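Local coordinates for fumarate lyase (Mesorhizobium sp., PDB 3C8T), which belongs to the fumarate lyase superfamily of largely helical enzymes, whose subunits associate as tetramers around long, packed helices, at residues H225-A239 and H299-R313. Sequence-based numbering, arbitrary orientation.
Sequences HSARDAVAETVQFLA and HATSMLDAMIHDFER
H225 meets R313 where two loops run together: NH2 of R313 lies over one face of the imidazole, 3.1 Å from ND1, with the ring and guanidinium planes 73° apart. A water in the ring plane joins H225 ND1 to the carbonyl oxygen of E312, while H225 NE2 hydrogen-bonds D106 OD1 and R313 NE hydrogen-bonds Q105 OE1. S226 lays its CA over the H309 ring, 3.9 Å from the centroid, a CH-pi contact. The carbonyl oxygen of H225 sits above the same face. R228, the N-cap of helix 229-255, passes its CG by H309, its chain kinking twice on the way to salt bridges with E321 and D109. A second water is held by three bonds, donating to S226 O and M307 O and accepting from R228 N.

Beyond this point segments 229-239 and 299-306 run antiparallel at 163°, their axes approaching to 8.5 Å, within the superfamily's long helical bundle; R173 of a second subunit pairs with D229. V231, backed by helix 315-344, receives the folded chain of M303, whose CE reaches forward along its helix to 3.6 Å from V231 CG1. The small A232 is consistent with the close approach, its CB 3.8 Å from M307 CG. V235 CG2 packs on M303 CG, and A239 CB closes the row against A300 CB, 3.7 Å away. The chemistry thus divides: apolar side chains bring the helices together, whereas at the loops rings and arginines pack and two waters satisfy backbone groups.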
ATOM      1  N   HIS A 225     -10.210  10.021 -20.937  1.00 26.82           N
ATOM      2  CA  HIS A 225     -11.128   9.060 -20.315  1.00 27.60           C
ATOM      3  C   HIS A 225     -10.294   7.940 -19.668  1.00 27.35           C
ATOM      4  O   HIS A 225     -10.635   7.460 -18.588  1.00 28.26           O
ATOM      5  CB  HIS A 225     -12.078   8.449 -21.349  1.00 27.47           C
ATOM      6  CG  HIS A 225     -13.136   9.384 -21.864  1.00 27.70           C
ATOM      7  ND1 HIS A 225     -13.691   9.253 -23.124  1.00 28.77           N
ATOM      8  CD2 HIS A 225     -13.748  10.445 -21.298  1.00 28.90           C
ATOM      9  CE1 HIS A 225     -14.587  10.200 -23.310  1.00 28.99           C
ATOM     10  NE2 HIS A 225     -14.651  10.930 -22.211  1.00 27.87           N
ATOM     11  N   SER A 226      -9.207   7.542 -20.332  1.00 26.88           N
ATOM     12  CA  SER A 226      -8.368   6.430 -19.864  1.00 27.70           C
ATOM     13  C   SER A 226      -6.885   6.770 -19.624  1.00 27.12           C
ATOM     14  O   SER A 226      -6.088   5.873 -19.369  1.00 27.61           O
ATOM     15  CB  SER A 226      -8.485   5.257 -20.831  1.00 27.60           C
ATOM     16  OG  SER A 226      -7.847   5.579 -22.044  1.00 29.71           O
ATOM     17  N   ALA A 227      -6.545   8.057 -19.677  1.00 26.81           N
ATOM     18  CA  ALA A 227      -5.196   8.588 -19.354  1.00 26.77           C
ATOM     19  C   ALA A 227      -5.301   9.458 -18.090  1.00 26.72           C
ATOM     20  O   ALA A 227      -5.527  10.685 -18.160  1.00 26.06           O
ATOM     21  CB  ALA A 227      -4.626   9.416 -20.561  1.00 27.11           C
ATOM     22  N   ARG A 228      -5.128   8.823 -16.929  1.00 26.63           N
ATOM     23  CA  ARG A 228      -5.562   9.408 -15.633  1.00 27.47           C
ATOM     24  C   ARG A 228      -4.418  10.018 -14.810  1.00 27.51           C
ATOM     25  O   ARG A 228      -4.573  10.226 -13.599  1.00 27.63           O
ATOM     26  CB  ARG A 228      -6.278   8.309 -14.786  1.00 27.17           C
ATOM     27  CG  ARG A 228      -7.411   7.542 -15.545  1.00 28.08           C
ATOM     28  CD  ARG A 228      -8.448   8.499 -16.171  1.00 26.84           C
ATOM     29  NE  ARG A 228      -9.351   9.117 -15.192  1.00 25.88           N
ATOM     30  CZ  ARG A 228     -10.346   9.947 -15.492  1.00 24.27           C
ATOM     31  NH1 ARG A 228     -10.557  10.319 -16.770  1.00 21.02           N
ATOM     32  NH2 ARG A 228     -11.147  10.396 -14.511  1.00 21.91           N
ATOM     33  N   ASP A 229      -3.277  10.272 -15.455  1.00 26.30           N
ATOM     34  CA  ASP A 229      -2.068  10.681 -14.760  1.00 26.96           C
ATOM     35  C   ASP A 229      -2.160  12.053 -14.091  1.00 27.32           C
ATOM     36  O   ASP A 229      -1.536  12.279 -13.061  1.00 26.33           O
ATOM     37  CB  ASP A 229      -0.850  10.618 -15.693  1.00 26.50           C
ATOM     38  CG  ASP A 229      -1.084  11.370 -17.021  1.00 27.77           C
ATOM     39  OD1 ASP A 229      -1.886  10.904 -17.860  1.00 29.37           O
ATOM     40  OD2 ASP A 229      -0.474  12.430 -17.218  1.00 27.44           O
ATOM     41  N   ALA A 230      -2.908  12.978 -14.685  1.00 27.25           N
ATOM     42  CA  ALA A 230      -3.005  14.294 -14.083  1.00 27.18           C
ATOM     43  C   ALA A 230      -3.860  14.259 -12.837  1.00 27.53           C
ATOM     44  O   ALA A 230      -3.613  15.019 -11.880  1.00 26.71           O
ATOM     45  CB  ALA A 230      -3.519  15.307 -15.063  1.00 26.95           C
ATOM     46  N   VAL A 231      -4.853  13.364 -12.816  1.00 27.59           N
ATOM     47  CA  VAL A 231      -5.637  13.180 -11.588  1.00 27.95           C
ATOM     48  C   VAL A 231      -4.846  12.409 -10.514  1.00 26.69           C
ATOM     49  O   VAL A 231      -4.862  12.781  -9.338  1.00 26.79           O
ATOM     50  CB  VAL A 231      -6.995  12.457 -11.852  1.00 29.81           C
ATOM     51  CG1 VAL A 231      -7.787  12.301 -10.510  1.00 28.30           C
ATOM     52  CG2 VAL A 231      -7.821  13.205 -12.966  1.00 29.65           C
ATOM     53  N   ALA A 232      -4.215  11.303 -10.896  1.00 25.45           N
ATOM     54  CA  ALA A 232      -3.316  10.585  -9.992  1.00 24.93           C
ATOM     55  C   ALA A 232      -2.233  11.471  -9.348  1.00 26.06           C
ATOM     56  O   ALA A 232      -2.013  11.373  -8.134  1.00 25.35           O
ATOM     57  CB  ALA A 232      -2.690   9.381 -10.699  1.00 23.42           C
ATOM     58  N   GLU A 233      -1.608  12.377 -10.131  1.00 25.33           N
ATOM     59  CA  GLU A 233      -0.535  13.210  -9.593  1.00 26.51           C
ATOM     60  C   GLU A 233      -1.063  14.185  -8.576  1.00 26.91           C
ATOM     61  O   GLU A 233      -0.358  14.538  -7.629  1.00 27.55           O
ATOM     62  CB  GLU A 233       0.293  13.932 -10.666  1.00 26.63           C
ATOM     63  CG  GLU A 233      -0.342  15.147 -11.221  1.00 28.77           C
ATOM     64  CD  GLU A 233       0.563  15.843 -12.237  1.00 33.54           C
ATOM     65  OE1 GLU A 233       0.071  16.190 -13.362  1.00 32.50           O
ATOM     66  OE2 GLU A 233       1.761  16.029 -11.897  1.00 31.91           O
ATOM     67  N   THR A 234      -2.327  14.566  -8.717  1.00 27.10           N
ATOM     68  CA  THR A 234      -2.934  15.478  -7.749  1.00 27.08           C
ATOM     69  C   THR A 234      -3.072  14.824  -6.388  1.00 26.46           C
ATOM     70  O   THR A 234      -2.760  15.428  -5.361  1.00 26.98           O
ATOM     71  CB  THR A 234      -4.296  15.982  -8.246  1.00 27.47           C
ATOM     72  OG1 THR A 234      -4.079  16.639  -9.480  1.00 30.21           O
ATOM     73  CG2 THR A 234      -4.915  16.984  -7.262  1.00 26.32           C
ATOM     74  N   VAL A 235      -3.538  13.582  -6.364  1.00 25.73           N
ATOM     75  CA  VAL A 235      -3.666  12.889  -5.068  1.00 24.68           C
ATOM     76  C   VAL A 235      -2.292  12.482  -4.484  1.00 24.31           C
ATOM     77  O   VAL A 235      -2.103  12.475  -3.265  1.00 23.88           O
ATOM     78  CB  VAL A 235      -4.570  11.685  -5.222  1.00 25.44           C
ATOM     79  CG1 VAL A 235      -4.744  10.929  -3.883  1.00 23.02           C
ATOM     80  CG2 VAL A 235      -5.932  12.156  -5.809  1.00 26.08           C
ATOM     81  N   GLN A 236      -1.355  12.116  -5.351  1.00 23.33           N
ATOM     82  CA  GLN A 236       0.017  11.873  -4.943  1.00 24.60           C
ATOM     83  C   GLN A 236       0.576  13.092  -4.235  1.00 24.03           C
ATOM     84  O   GLN A 236       1.225  12.939  -3.209  1.00 24.27           O
ATOM     85  CB  GLN A 236       0.915  11.498  -6.117  1.00 23.83           C
ATOM     86  CG  GLN A 236       0.717  10.097  -6.691  1.00 26.69           C
ATOM     87  CD  GLN A 236       1.958   9.639  -7.498  1.00 29.26           C
ATOM     88  OE1 GLN A 236       2.566   8.607  -7.186  1.00 35.37           O
ATOM     89  NE2 GLN A 236       2.357  10.429  -8.506  1.00 34.45           N
ATOM     90  N   PHE A 237       0.301  14.284  -4.790  1.00 24.91           N
ATOM     91  CA  PHE A 237       0.700  15.537  -4.218  1.00 24.29           C
ATOM     92  C   PHE A 237       0.055  15.715  -2.824  1.00 25.21           C
ATOM     93  O   PHE A 237       0.722  16.109  -1.884  1.00 24.58           O
ATOM     94  CB  PHE A 237       0.362  16.722  -5.151  1.00 25.13           C
ATOM     95  CG  PHE A 237       0.436  18.108  -4.437  1.00 24.86           C
ATOM     96  CD1 PHE A 237       1.671  18.696  -4.152  1.00 25.73           C
ATOM     97  CD2 PHE A 237      -0.708  18.729  -3.977  1.00 24.26           C
ATOM     98  CE1 PHE A 237       1.752  19.911  -3.469  1.00 24.26           C
ATOM     99  CE2 PHE A 237      -0.653  19.954  -3.297  1.00 25.08           C
ATOM    100  CZ  PHE A 237       0.591  20.542  -3.047  1.00 24.42           C
ATOM    101  N   LEU A 238      -1.244  15.446  -2.700  1.00 25.96           N
ATOM    102  CA  LEU A 238      -1.898  15.450  -1.381  1.00 26.51           C
ATOM    103  C   LEU A 238      -1.189  14.570  -0.365  1.00 26.06           C
ATOM    104  O   LEU A 238      -1.025  14.949   0.794  1.00 25.78           O
ATOM    105  CB  LEU A 238      -3.400  15.044  -1.474  1.00 25.58           C
ATOM    106  CG  LEU A 238      -4.227  16.057  -2.317  1.00 26.87           C
ATOM    107  CD1 LEU A 238      -5.660  15.606  -2.554  1.00 23.43           C
ATOM    108  CD2 LEU A 238      -4.177  17.499  -1.808  1.00 24.65           C
ATOM    109  N   ALA A 239      -0.820  13.377  -0.808  1.00 25.95           N
ATOM    110  CA  ALA A 239      -0.060  12.430   0.009  1.00 26.12           C
ATOM    111  C   ALA A 239       1.329  12.940   0.409  1.00 25.92           C
ATOM    112  O   ALA A 239       1.794  12.639   1.508  1.00 27.02           O
ATOM    113  CB  ALA A 239       0.043  11.075  -0.686  1.00 23.95           C
ATOM    114  N   HIS A 299      -5.109   6.665  -0.341  1.00 26.69           N
ATOM    115  CA  HIS A 299      -5.806   7.217  -1.530  1.00 26.71           C
ATOM    116  C   HIS A 299      -4.833   7.399  -2.725  1.00 26.22           C
ATOM    117  O   HIS A 299      -5.235   7.226  -3.862  1.00 26.03           O
ATOM    118  CB  HIS A 299      -6.616   8.485  -1.200  1.00 26.55           C
ATOM    119  CG  HIS A 299      -7.713   8.243  -0.188  1.00 27.42           C
ATOM    120  ND1 HIS A 299      -8.708   7.301  -0.374  1.00 29.68           N
ATOM    121  CD2 HIS A 299      -7.945   8.796   1.028  1.00 28.03           C
ATOM    122  CE1 HIS A 299      -9.509   7.294   0.680  1.00 30.48           C
ATOM    123  NE2 HIS A 299      -9.064   8.189   1.546  1.00 29.91           N
ATOM    124  N   ALA A 300      -3.567   7.732  -2.468  1.00 25.59           N
ATOM    125  CA  ALA A 300      -2.585   7.867  -3.586  1.00 26.24           C
ATOM    126  C   ALA A 300      -2.305   6.508  -4.224  1.00 25.94           C
ATOM    127  O   ALA A 300      -2.314   6.372  -5.440  1.00 26.87           O
ATOM    128  CB  ALA A 300      -1.260   8.567  -3.132  1.00 25.20           C
ATOM    129  N   THR A 301      -2.079   5.507  -3.390  1.00 26.07           N
ATOM    130  CA  THR A 301      -1.985   4.110  -3.821  1.00 26.04           C
ATOM    131  C   THR A 301      -3.135   3.677  -4.734  1.00 26.47           C
ATOM    132  O   THR A 301      -2.869   3.153  -5.817  1.00 25.62           O
ATOM    133  CB  THR A 301      -1.855   3.203  -2.597  1.00 26.28           C
ATOM    134  OG1 THR A 301      -0.747   3.682  -1.834  1.00 26.63           O
ATOM    135  CG2 THR A 301      -1.559   1.748  -2.992  1.00 25.36           C
ATOM    136  N   SER A 302      -4.388   3.934  -4.329  1.00 25.74           N
ATOM    137  CA  SER A 302      -5.560   3.652  -5.181  1.00 27.64           C
ATOM    138  C   SER A 302      -5.505   4.355  -6.522  1.00 26.99           C
ATOM    139  O   SER A 302      -5.930   3.798  -7.514  1.00 27.35           O
ATOM    140  CB  SER A 302      -6.885   4.086  -4.521  1.00 28.34           C
ATOM    141  OG  SER A 302      -7.203   3.365  -3.355  1.00 33.22           O
ATOM    142  N   MET A 303      -5.024   5.595  -6.544  1.00 27.27           N
ATOM    143  CA  MET A 303      -4.918   6.329  -7.815  1.00 29.13           C
ATOM    144  C   MET A 303      -3.890   5.697  -8.768  1.00 28.56           C
ATOM    145  O   MET A 303      -4.110   5.640  -9.960  1.00 28.47           O
ATOM    146  CB  MET A 303      -4.667   7.856  -7.609  1.00 28.72           C
ATOM    147  CG  MET A 303      -5.943   8.632  -7.186  1.00 29.30           C
ATOM    148  SD  MET A 303      -7.407   8.464  -8.292  1.00 24.30           S
ATOM    149  CE  MET A 303      -6.712   8.927  -9.853  1.00 28.39           C
ATOM    150  N   LEU A 304      -2.788   5.202  -8.230  1.00 28.78           N
ATOM    151  CA  LEU A 304      -1.827   4.460  -9.052  1.00 29.24           C
ATOM    152  C   LEU A 304      -2.439   3.186  -9.637  1.00 29.58           C
ATOM    153  O   LEU A 304      -2.148   2.833 -10.765  1.00 29.76           O
ATOM    154  CB  LEU A 304      -0.534   4.177  -8.249  1.00 29.36           C
ATOM    155  CG  LEU A 304       0.269   5.464  -7.901  1.00 29.35           C
ATOM    156  CD1 LEU A 304       1.373   5.198  -6.922  1.00 28.40           C
ATOM    157  CD2 LEU A 304       0.825   6.127  -9.143  1.00 31.97           C
ATOM    158  N   ASP A 305      -3.310   2.521  -8.880  1.00 29.96           N
ATOM    159  CA  ASP A 305      -4.086   1.400  -9.400  1.00 31.43           C
ATOM    160  C   ASP A 305      -5.107   1.836 -10.474  1.00 31.18           C
ATOM    161  O   ASP A 305      -5.255   1.185 -11.495  1.00 30.57           O
ATOM    162  CB  ASP A 305      -4.799   0.631  -8.269  1.00 31.88           C
ATOM    163  CG  ASP A 305      -3.819  -0.060  -7.285  1.00 37.20           C
ATOM    164  OD1 ASP A 305      -2.783  -0.608  -7.725  1.00 42.48           O
ATOM    165  OD2 ASP A 305      -4.094  -0.080  -6.048  1.00 40.80           O
ATOM    166  N   ALA A 306      -5.799   2.946 -10.237  1.00 31.54           N
ATOM    167  CA  ALA A 306      -6.814   3.466 -11.146  1.00 31.38           C
ATOM    168  C   ALA A 306      -6.256   3.867 -12.522  1.00 31.66           C
ATOM    169  O   ALA A 306      -7.009   3.943 -13.515  1.00 32.70           O
ATOM    170  CB  ALA A 306      -7.544   4.680 -10.495  1.00 30.52           C
ATOM    171  N   MET A 307      -4.963   4.146 -12.569  1.00 31.19           N
ATOM    172  CA  MET A 307      -4.258   4.478 -13.815  1.00 30.60           C
ATOM    173  C   MET A 307      -4.228   3.331 -14.797  1.00 30.85           C
ATOM    174  O   MET A 307      -4.126   3.569 -16.005  1.00 31.29           O
ATOM    175  CB  MET A 307      -2.799   4.869 -13.530  1.00 31.05           C
ATOM    176  CG  MET A 307      -2.633   6.237 -12.912  1.00 31.49           C
ATOM    177  SD  MET A 307      -0.897   6.662 -12.789  1.00 27.32           S
ATOM    178  CE  MET A 307      -0.667   7.082 -14.518  1.00 28.72           C
ATOM    179  N   ILE A 308      -4.288   2.096 -14.305  1.00 30.69           N
ATOM    180  CA  ILE A 308      -4.306   0.924 -15.209  1.00 31.30           C
ATOM    181  C   ILE A 308      -5.733   0.817 -15.705  1.00 31.33           C
ATOM    182  O   ILE A 308      -6.531   0.037 -15.183  1.00 31.04           O
ATOM    183  CB  ILE A 308      -3.914  -0.425 -14.538  1.00 31.46           C
ATOM    184  CG1 ILE A 308      -2.806  -0.276 -13.489  1.00 32.45           C
ATOM    185  CG2 ILE A 308      -3.539  -1.452 -15.565  1.00 30.62           C
ATOM    186  CD1 ILE A 308      -1.514   0.267 -13.958  1.00 31.49           C
ATOM    187  N   HIS A 309      -6.041   1.637 -16.696  1.00 30.46           N
ATOM    188  CA  HIS A 309      -7.406   1.895 -17.080  1.00 30.61           C
ATOM    189  C   HIS A 309      -7.547   1.460 -18.563  1.00 31.15           C
ATOM    190  O   HIS A 309      -7.192   2.190 -19.523  1.00 30.35           O
ATOM    191  CB  HIS A 309      -7.644   3.382 -16.895  1.00 30.63           C
ATOM    192  CG  HIS A 309      -9.055   3.815 -17.140  1.00 30.23           C
ATOM    193  ND1 HIS A 309      -9.732   4.642 -16.271  1.00 28.31           N
ATOM    194  CD2 HIS A 309      -9.904   3.572 -18.170  1.00 29.02           C
ATOM    195  CE1 HIS A 309     -10.943   4.879 -16.740  1.00 32.11           C
ATOM    196  NE2 HIS A 309     -11.072   4.251 -17.899  1.00 30.26           N
ATOM    197  N   ASP A 310      -8.049   0.249 -18.733  1.00 31.24           N
ATOM    198  CA  ASP A 310      -7.962  -0.421 -20.010  1.00 32.44           C
ATOM    199  C   ASP A 310      -8.902   0.203 -21.068  1.00 32.11           C
ATOM    200  O   ASP A 310      -9.993   0.701 -20.751  1.00 31.81           O
ATOM    201  CB  ASP A 310      -8.151  -1.910 -19.827  1.00 32.13           C
ATOM    202  CG  ASP A 310      -9.348  -2.239 -18.957  1.00 36.73           C
ATOM    203  OD1 ASP A 310      -9.256  -2.075 -17.699  1.00 41.57           O
ATOM    204  OD2 ASP A 310     -10.377  -2.678 -19.529  1.00 39.57           O
ATOM    205  N   PHE A 311      -8.384   0.269 -22.297  1.00 31.96           N
ATOM    206  CA  PHE A 311      -9.103   0.759 -23.476  1.00 31.68           C
ATOM    207  C   PHE A 311      -9.685   2.154 -23.297  1.00 31.61           C
ATOM    208  O   PHE A 311      -8.982   3.039 -22.801  1.00 30.99           O
ATOM    209  CB  PHE A 311     -10.105  -0.283 -23.988  1.00 31.79           C
ATOM    210  CG  PHE A 311      -9.437  -1.569 -24.382  1.00 32.34           C
ATOM    211  CD1 PHE A 311      -8.635  -1.622 -25.532  1.00 32.35           C
ATOM    212  CD2 PHE A 311      -9.541  -2.699 -23.581  1.00 34.48           C
ATOM    213  CE1 PHE A 311      -7.967  -2.785 -25.880  1.00 33.34           C
ATOM    214  CE2 PHE A 311      -8.885  -3.898 -23.930  1.00 35.78           C
ATOM    215  CZ  PHE A 311      -8.074  -3.927 -25.084  1.00 34.32           C
ATOM    216  N   GLU A 312     -10.941   2.348 -23.696  1.00 30.44           N
ATOM    217  CA  GLU A 312     -11.460   3.684 -23.879  1.00 29.94           C
ATOM    218  C   GLU A 312     -12.304   4.093 -22.661  1.00 30.02           C
ATOM    219  O   GLU A 312     -12.665   5.266 -22.504  1.00 31.43           O
ATOM    220  CB  GLU A 312     -12.198   3.811 -25.222  1.00 29.35           C
ATOM    221  CG  GLU A 312     -11.265   3.849 -26.472  1.00 30.48           C
ATOM    222  CD  GLU A 312     -10.317   2.625 -26.587  1.00 32.46           C
ATOM    223  OE1 GLU A 312     -10.779   1.502 -26.958  1.00 33.51           O
ATOM    224  OE2 GLU A 312      -9.114   2.784 -26.287  1.00 32.02           O
ATOM    225  N   ARG A 313     -12.525   3.140 -21.765  1.00 29.70           N
ATOM    226  CA  ARG A 313     -13.228   3.356 -20.469  1.00 29.22           C
ATOM    227  C   ARG A 313     -13.239   2.006 -19.797  1.00 29.14           C
ATOM    228  O   ARG A 313     -13.590   0.980 -20.423  1.00 28.47           O
ATOM    229  CB  ARG A 313     -14.689   3.810 -20.659  1.00 27.88           C
ATOM    230  CG  ARG A 313     -15.422   4.345 -19.369  1.00 30.70           C
ATOM    231  CD  ARG A 313     -16.691   5.188 -19.753  1.00 28.83           C
ATOM    232  NE  ARG A 313     -16.289   6.287 -20.640  1.00 31.19           N
ATOM    233  CZ  ARG A 313     -16.658   6.418 -21.916  1.00 33.52           C
ATOM    234  NH1 ARG A 313     -17.529   5.570 -22.469  1.00 26.49           N
ATOM    235  NH2 ARG A 313     -16.182   7.440 -22.638  1.00 34.33           N
TER
HETATM  236  O   HOH W   1     -12.416   7.184 -24.518  1.00 26.91           O
HETATM  237  O   HOH W   2      -3.916   6.105 -17.182  1.00 27.40           O